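Local coordinates for protein putative cytochrome C (Sinorhizobium meliloti, PDB 4PWA) that probably carries electrons in bacterial sulfite oxidation as a small c-type cytochrome with one covalently attached heme c, at residues A[65-68]-A[69-73]; A[8-11]-A[12-16]; A[76-79]-A[80-84]. All coordinates share one frame; numbering follows the deposited sequence. Where two conformers were deposited one is given.

Contact 1 (A[65-68]-A[69-73]); sequences EILT and DEEIE
Thr68 and Glu71 clasp each other at the start of helix 69-82, each side chain taking a backbone N-H of the other residue. The amide of Thr68 donates to Glu71 OE1 over 2.9 Å at a nearly straight 162°, meeting the lone pair on the side away from OE2. In return Glu71 N donates to Thr68 OG1 at 3.3 Å. That hydroxyl lies between its own backbone N and carbonyl carbon (chi1 63°), which brings OG1 within reach of the Glu71 amide, and it also makes a weak 3.3 Å bond from Thr68 OG1 to Glu71 OE1. Beyond CG the Glu71 chain is extended, and its second oxygen, OE2, forms a salt bridge with Arg16 of helix 4-16. At Glu71 a glutamine would probably leave Arg16 without this carboxylate partner.

Backbone and apolar contacts close the buried side. Ile72 N bonds to Thr68 O at 3.1 Å, and Ile72 CG1 packs on Leu67 CB at 3.9 Å. Leu67 crosses the Glu71 side chain at about a right angle and lies near the heme, while Ile72 leans on Val54 and Thr55 of helix 47-56. The other side is looser: Asp69 and Glu70 are exposed, CB of Asp69 pointing away from 65-68 and the Glu70 chain carrying its carboxylate off. With Thr68 as N-cap and reciprocal bonds to the third residue after it, the geometry is that of a capping box, here opening the C-terminal helix of a cytochrome c fold.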
# COMPACT_ATOMS: atom_id res chain seq x y z
N GLU A 65 7.97 -16.90 -15.90
CA GLU A 65 8.93 -18.00 -15.98
C GLU A 65 8.39 -19.31 -15.43
O GLU A 65 8.77 -20.36 -15.93
CB GLU A 65 10.23 -17.67 -15.24
CG GLU A 65 10.93 -16.40 -15.72
CD GLU A 65 11.56 -16.51 -17.12
OE1 GLU A 65 12.32 -17.48 -17.37
OE2 GLU A 65 11.30 -15.60 -17.96
N ILE A 66 7.53 -19.28 -14.42
CA ILE A 66 7.19 -20.53 -13.73
C ILE A 66 5.85 -21.15 -14.13
O ILE A 66 5.67 -22.35 -14.03
CB ILE A 66 7.25 -20.38 -12.19
CG1 ILE A 66 6.18 -19.41 -11.69
CG2 ILE A 66 8.64 -19.94 -11.74
CD1 ILE A 66 6.03 -19.46 -10.21
N LEU A 67 4.91 -20.32 -14.58
CA LEU A 67 3.57 -20.80 -14.93
C LEU A 67 3.61 -21.59 -16.22
O LEU A 67 4.28 -21.19 -17.17
CB LEU A 67 2.59 -19.63 -15.07
CG LEU A 67 1.82 -19.08 -13.86
CD1 LEU A 67 2.48 -19.34 -12.53
CD2 LEU A 67 1.55 -17.58 -14.04
N THR A 68 2.90 -22.71 -16.24
CA THR A 68 2.72 -23.50 -17.46
C THR A 68 1.80 -22.73 -18.38
O THR A 68 1.13 -21.78 -17.96
CB THR A 68 2.06 -24.85 -17.21
OG1 THR A 68 0.74 -24.65 -16.68
CG2 THR A 68 2.88 -25.70 -16.25
N ASP A 69 1.73 -23.15 -19.63
CA ASP A 69 0.91 -22.47 -20.61
C ASP A 69 -0.57 -22.51 -20.24
O ASP A 69 -1.26 -21.49 -20.37
CB ASP A 69 1.19 -23.01 -22.02
CG ASP A 69 2.58 -22.60 -22.55
OD1 ASP A 69 3.27 -21.79 -21.88
OD2 ASP A 69 2.99 -23.08 -23.63
N GLU A 70 -1.05 -23.65 -19.74
CA GLU A 70 -2.46 -23.79 -19.33
C GLU A 70 -2.80 -22.91 -18.12
O GLU A 70 -3.92 -22.44 -17.99
CB GLU A 70 -2.82 -25.25 -19.03
CG GLU A 70 -4.26 -25.63 -19.46
CD GLU A 70 -5.35 -25.21 -18.45
OE1 GLU A 70 -5.57 -25.98 -17.48
OE2 GLU A 70 -6.01 -24.13 -18.65
N GLU A 71 -1.83 -22.69 -17.23
CA GLU A 71 -2.03 -21.79 -16.10
C GLU A 71 -2.14 -20.34 -16.58
O GLU A 71 -2.92 -19.56 -16.04
CB GLU A 71 -0.88 -21.89 -15.10
CG GLU A 71 -0.93 -23.11 -14.20
CD GLU A 71 0.26 -23.17 -13.27
OE1 GLU A 71 1.40 -23.12 -13.78
OE2 GLU A 71 0.05 -23.26 -12.04
N ILE A 72 -1.32 -19.98 -17.57
CA ILE A 72 -1.39 -18.66 -18.15
C ILE A 72 -2.78 -18.44 -18.80
O ILE A 72 -3.37 -17.37 -18.66
CB ILE A 72 -0.25 -18.42 -19.16
CG1 ILE A 72 1.10 -18.36 -18.41
CG2 ILE A 72 -0.49 -17.15 -19.98
CD1 ILE A 72 2.33 -18.33 -19.30
N GLU A 73 -3.29 -19.46 -19.48
CA GLU A 73 -4.62 -19.36 -20.09
C GLU A 73 -5.68 -19.18 -19.02
O GLU A 73 -6.63 -18.45 -19.21
CB GLU A 73 -4.97 -20.61 -20.89
CG GLU A 73 -4.32 -20.70 -22.24
CD GLU A 73 -4.69 -21.99 -22.97
OE1 GLU A 73 -5.90 -22.34 -22.99
OE2 GLU A 73 -3.78 -22.66 -23.52

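Contact 2 (A[8-11]-A[12-16]); sequences LGRE and IFLER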
# COMPACT_ATOMS: atom_id res chain seq x y z
N LEU A 8 -9.28 -21.67 -10.12
CA LEU A 8 -7.91 -21.88 -10.57
C LEU A 8 -7.21 -20.57 -10.91
O LEU A 8 -6.14 -20.29 -10.37
CB LEU A 8 -7.86 -22.84 -11.77
CG LEU A 8 -6.50 -23.09 -12.45
CD1 LEU A 8 -5.38 -23.41 -11.45
CD2 LEU A 8 -6.62 -24.19 -13.51
N GLY A 9 -7.80 -19.77 -11.79
CA GLY A 9 -7.27 -18.45 -12.14
C GLY A 9 -7.07 -17.56 -10.92
O GLY A 9 -6.01 -16.92 -10.76
N ARG A 10 -8.07 -17.55 -10.05
CA ARG A 10 -8.00 -16.83 -8.77
C ARG A 10 -6.75 -17.25 -7.98
O ARG A 10 -6.00 -16.42 -7.50
CB ARG A 10 -9.27 -17.11 -7.95
CG ARG A 10 -9.56 -16.13 -6.83
CD ARG A 10 -10.94 -16.43 -6.21
NE ARG A 10 -12.04 -15.92 -7.04
CZ ARG A 10 -13.27 -16.44 -7.06
NH1 ARG A 10 -13.57 -17.49 -6.31
NH2 ARG A 10 -14.19 -15.89 -7.84
N GLU A 11 -6.53 -18.55 -7.86
CA GLU A 11 -5.38 -19.05 -7.10
C GLU A 11 -4.04 -18.67 -7.77
O GLU A 11 -3.06 -18.42 -7.10
CB GLU A 11 -5.47 -20.55 -6.88
CG GLU A 11 -4.36 -21.14 -6.02
CD GLU A 11 -4.53 -22.63 -5.78
OE1 GLU A 11 -5.50 -23.01 -5.09
OE2 GLU A 11 -3.69 -23.41 -6.27
N ILE A 12 -4.03 -18.64 -9.10
CA ILE A 12 -2.82 -18.26 -9.82
C ILE A 12 -2.57 -16.79 -9.56
O ILE A 12 -1.44 -16.39 -9.27
CB ILE A 12 -2.94 -18.56 -11.35
CG1 ILE A 12 -2.97 -20.07 -11.59
CG2 ILE A 12 -1.80 -17.94 -12.13
CD1 ILE A 12 -3.51 -20.48 -12.95
N PHE A 13 -3.64 -16.01 -9.64
CA PHE A 13 -3.58 -14.55 -9.46
C PHE A 13 -3.11 -14.16 -8.07
O PHE A 13 -2.39 -13.19 -7.90
CB PHE A 13 -4.94 -13.93 -9.73
CG PHE A 13 -4.92 -12.44 -9.85
CD1 PHE A 13 -5.06 -11.64 -8.74
CD2 PHE A 13 -4.73 -11.85 -11.08
CE1 PHE A 13 -5.02 -10.28 -8.84
CE2 PHE A 13 -4.70 -10.47 -11.19
CZ PHE A 13 -4.85 -9.69 -10.08
N LEU A 14 -3.53 -14.93 -7.07
CA LEU A 14 -3.21 -14.66 -5.67
C LEU A 14 -1.98 -15.37 -5.09
O LEU A 14 -1.28 -14.79 -4.27
CB LEU A 14 -4.42 -14.99 -4.79
CG LEU A 14 -5.57 -13.98 -4.88
CD1 LEU A 14 -6.82 -14.57 -4.28
CD2 LEU A 14 -5.18 -12.66 -4.17
N GLU A 15 -1.71 -16.61 -5.51
CA GLU A 15 -0.73 -17.46 -4.83
C GLU A 15 0.38 -18.00 -5.73
O GLU A 15 1.54 -17.85 -5.42
CB GLU A 15 -1.44 -18.63 -4.14
CG GLU A 15 -2.31 -18.20 -2.96
CD GLU A 15 -1.49 -17.72 -1.78
OE1 GLU A 15 -1.05 -18.58 -0.98
OE2 GLU A 15 -1.29 -16.50 -1.65
N ARG A 16 0.02 -18.60 -6.85
CA ARG A 16 1.03 -19.30 -7.68
C ARG A 16 1.99 -18.41 -8.47
O ARG A 16 3.16 -18.77 -8.64
CB ARG A 16 0.34 -20.24 -8.66
CG ARG A 16 -0.64 -21.21 -8.04
CD ARG A 16 -1.00 -22.26 -9.06
NE ARG A 16 -1.99 -23.19 -8.58
CZ ARG A 16 -2.47 -24.20 -9.28
NH1 ARG A 16 -2.05 -24.42 -10.52
NH2 ARG A 16 -3.38 -25.01 -8.74
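Glu11 sends CG anti to its backbone N (chi1 -176°) and stays extended to CD, while Arg16, with CG beside its own N, runs straight back along the helix; the two side chains therefore meet across a five-residue spacing. Arg16 grips a single oxygen side-on: NE lies 2.9 Å from Glu11 OE2 and NH2 lies 3.0 Å from the same Glu11 OE2. The oxygen sits at the guanidinium edge, only 6° out of that plane, although the carboxylate is turned 49° against it. Leu8 CD1 covers one guanidinium face, 3.6 Å from Arg16 NH1, and also packs 3.8 Å from Ile12 CD1. The salt bridge of NH1 to Glu71 on helix 69-82 gives Arg16 a second carboxylate, so one face, the edge and NH1 all have partners. Phe13, meanwhile, directs its ring toward Cys21 and His25 of the heme site.

The backbone bonding is consistent with the five-residue spacing. Glu11 O accepts from Glu15 N at 2.8 Å and from Arg16 N at 3.1 Å, the latter an i to i+5 bond. Such a widening marks a pi-type turn, here ending the N-terminal helix of a cytochrome c fold.

Contact 3 (A[76-79]-A[80-84]); sequences ALYV and STVAG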
# COMPACT_ATOMS: atom_id res chain seq x y z
N ALA A 76 -5.66 -15.79 -17.58
CA ALA A 76 -6.16 -14.87 -18.62
C ALA A 76 -7.69 -14.93 -18.70
O ALA A 76 -8.35 -13.89 -18.69
CB ALA A 76 -5.55 -15.19 -19.98
N LEU A 77 -8.23 -16.14 -18.77
CA LEU A 77 -9.68 -16.34 -18.72
C LEU A 77 -10.32 -15.70 -17.48
O LEU A 77 -11.35 -15.03 -17.58
CB LEU A 77 -10.02 -17.84 -18.75
CG LEU A 77 -11.51 -18.20 -18.64
CD1 LEU A 77 -12.33 -17.50 -19.75
CD2 LEU A 77 -11.73 -19.72 -18.67
N TYR A 78 -9.69 -15.91 -16.32
CA TYR A 78 -10.21 -15.43 -15.04
C TYR A 78 -10.30 -13.92 -15.02
O TYR A 78 -11.37 -13.36 -14.83
CB TYR A 78 -9.31 -15.94 -13.88
CG TYR A 78 -9.54 -15.24 -12.55
CD1 TYR A 78 -10.71 -15.44 -11.83
CD2 TYR A 78 -8.57 -14.40 -12.02
CE1 TYR A 78 -10.92 -14.80 -10.62
CE2 TYR A 78 -8.77 -13.75 -10.80
CZ TYR A 78 -9.94 -13.96 -10.11
OH TYR A 78 -10.15 -13.31 -8.93
N VAL A 79 -9.16 -13.27 -15.21
CA VAL A 79 -9.10 -11.82 -15.20
C VAL A 79 -10.12 -11.20 -16.17
O VAL A 79 -10.86 -10.29 -15.80
CB VAL A 79 -7.71 -11.34 -15.59
CG1 VAL A 79 -7.71 -9.79 -15.73
CG2 VAL A 79 -6.66 -11.81 -14.56
N SER A 80 -10.18 -11.72 -17.39
CA SER A 80 -11.04 -11.14 -18.40
C SER A 80 -12.52 -11.33 -18.10
O SER A 80 -13.35 -10.57 -18.58
CB SER A 80 -10.70 -11.71 -19.77
OG SER A 80 -10.69 -13.12 -19.71
N THR A 81 -12.85 -12.34 -17.30
CA THR A 81 -14.23 -12.60 -16.92
C THR A 81 -14.67 -11.78 -15.72
O THR A 81 -15.80 -11.29 -15.69
CB THR A 81 -14.44 -14.08 -16.56
OG1 THR A 81 -13.94 -14.90 -17.61
CG2 THR A 81 -15.91 -14.38 -16.34
N VAL A 82 -13.80 -11.65 -14.72
CA VAL A 82 -14.20 -11.05 -13.44
C VAL A 82 -13.89 -9.57 -13.31
O VAL A 82 -14.41 -8.95 -12.40
CB VAL A 82 -13.60 -11.77 -12.21
CG1 VAL A 82 -13.98 -13.24 -12.21
CG2 VAL A 82 -12.08 -11.58 -12.12
N ALA A 83 -13.06 -9.01 -14.19
CA ALA A 83 -12.65 -7.60 -14.04
C ALA A 83 -13.88 -6.68 -13.96
O ALA A 83 -14.81 -6.81 -14.76
CB ALA A 83 -11.74 -7.18 -15.16
N GLY A 84 -13.89 -5.79 -12.96
CA GLY A 84 -15.01 -4.87 -12.72
C GLY A 84 -16.06 -5.35 -11.72
O GLY A 84 -16.93 -4.59 -11.30
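Val82 lays a methyl over the ring of Tyr78, one helical turn back. Followed outward, Val82 CB lies 3.8 Å from Tyr78 O. Its CG1 branch borders the ring at CE1; with CG1 anti to the carbonyl carbon (chi1 -57°), CG2 is left between the backbone N and the carbonyl carbon and lies over the ring face. That CG2 stands 3.9 Å from the Tyr78 ring centroid and 19° off the ring normal, a CH-pi contact shifted toward the rim, with Tyr78 CE1 the nearest ring atom. The phenol oxygen beyond is hydrogen-bonded to Asp29, and the ring also rests on Phe13 and Arg10 of helix 4-16, which probably limits its freedom to swing away from Val82.

Polar contacts come from hydroxyls that turn back on the helix. Thr81 OG1 donates to Leu77 O at 2.6 Å, reaching it 30° out of the carbonyl plane. Ser80 OG lies 2.7 Å from Ala76 O and 2.9 Å from Leu77 O, and its one proton could serve either. In the main chain, Thr81 N is split between two weak bonds, to Leu77 O and Tyr78 O, while the i to i+4 bonds continue beyond it: Val82 N to Tyr78 O spans 3.0 Å, and Ala83 N to Val79 O spans 3.0 Å. Val79 faces the heme and Val50 of helix 47-56. Ala83 is the first residue to leave helical angles, and Gly84 N then bonds to Asp41. Side-chain hydroxyls bonded to carbonyls one turn earlier are a familiar feature of alpha-helices, found here in the final turns of the C-terminal helix of a cytochrome c fold.

In the fold
From the N terminus the chain first passes through contact 2, in the last turns of helix 4-16, then runs through the heme-attachment region and helix 47-56 before contact 1 opens helix 69-82, which contact 3 closes. All three are local, closing single turns, and they follow in series, with no nesting or crossing. Contacts 1 and 3 mark the two ends of one helix, their centres about 16 Å apart. Contact 2 touches both: the salt bridge of Glu71 with Arg16 and the packing of Leu67 on Ile12 join it to contact 1, while Tyr78 against Gly9 and Val79 against Phe13 join it to contact 3. Thus the N- and C-terminal helices pack together beside the heme.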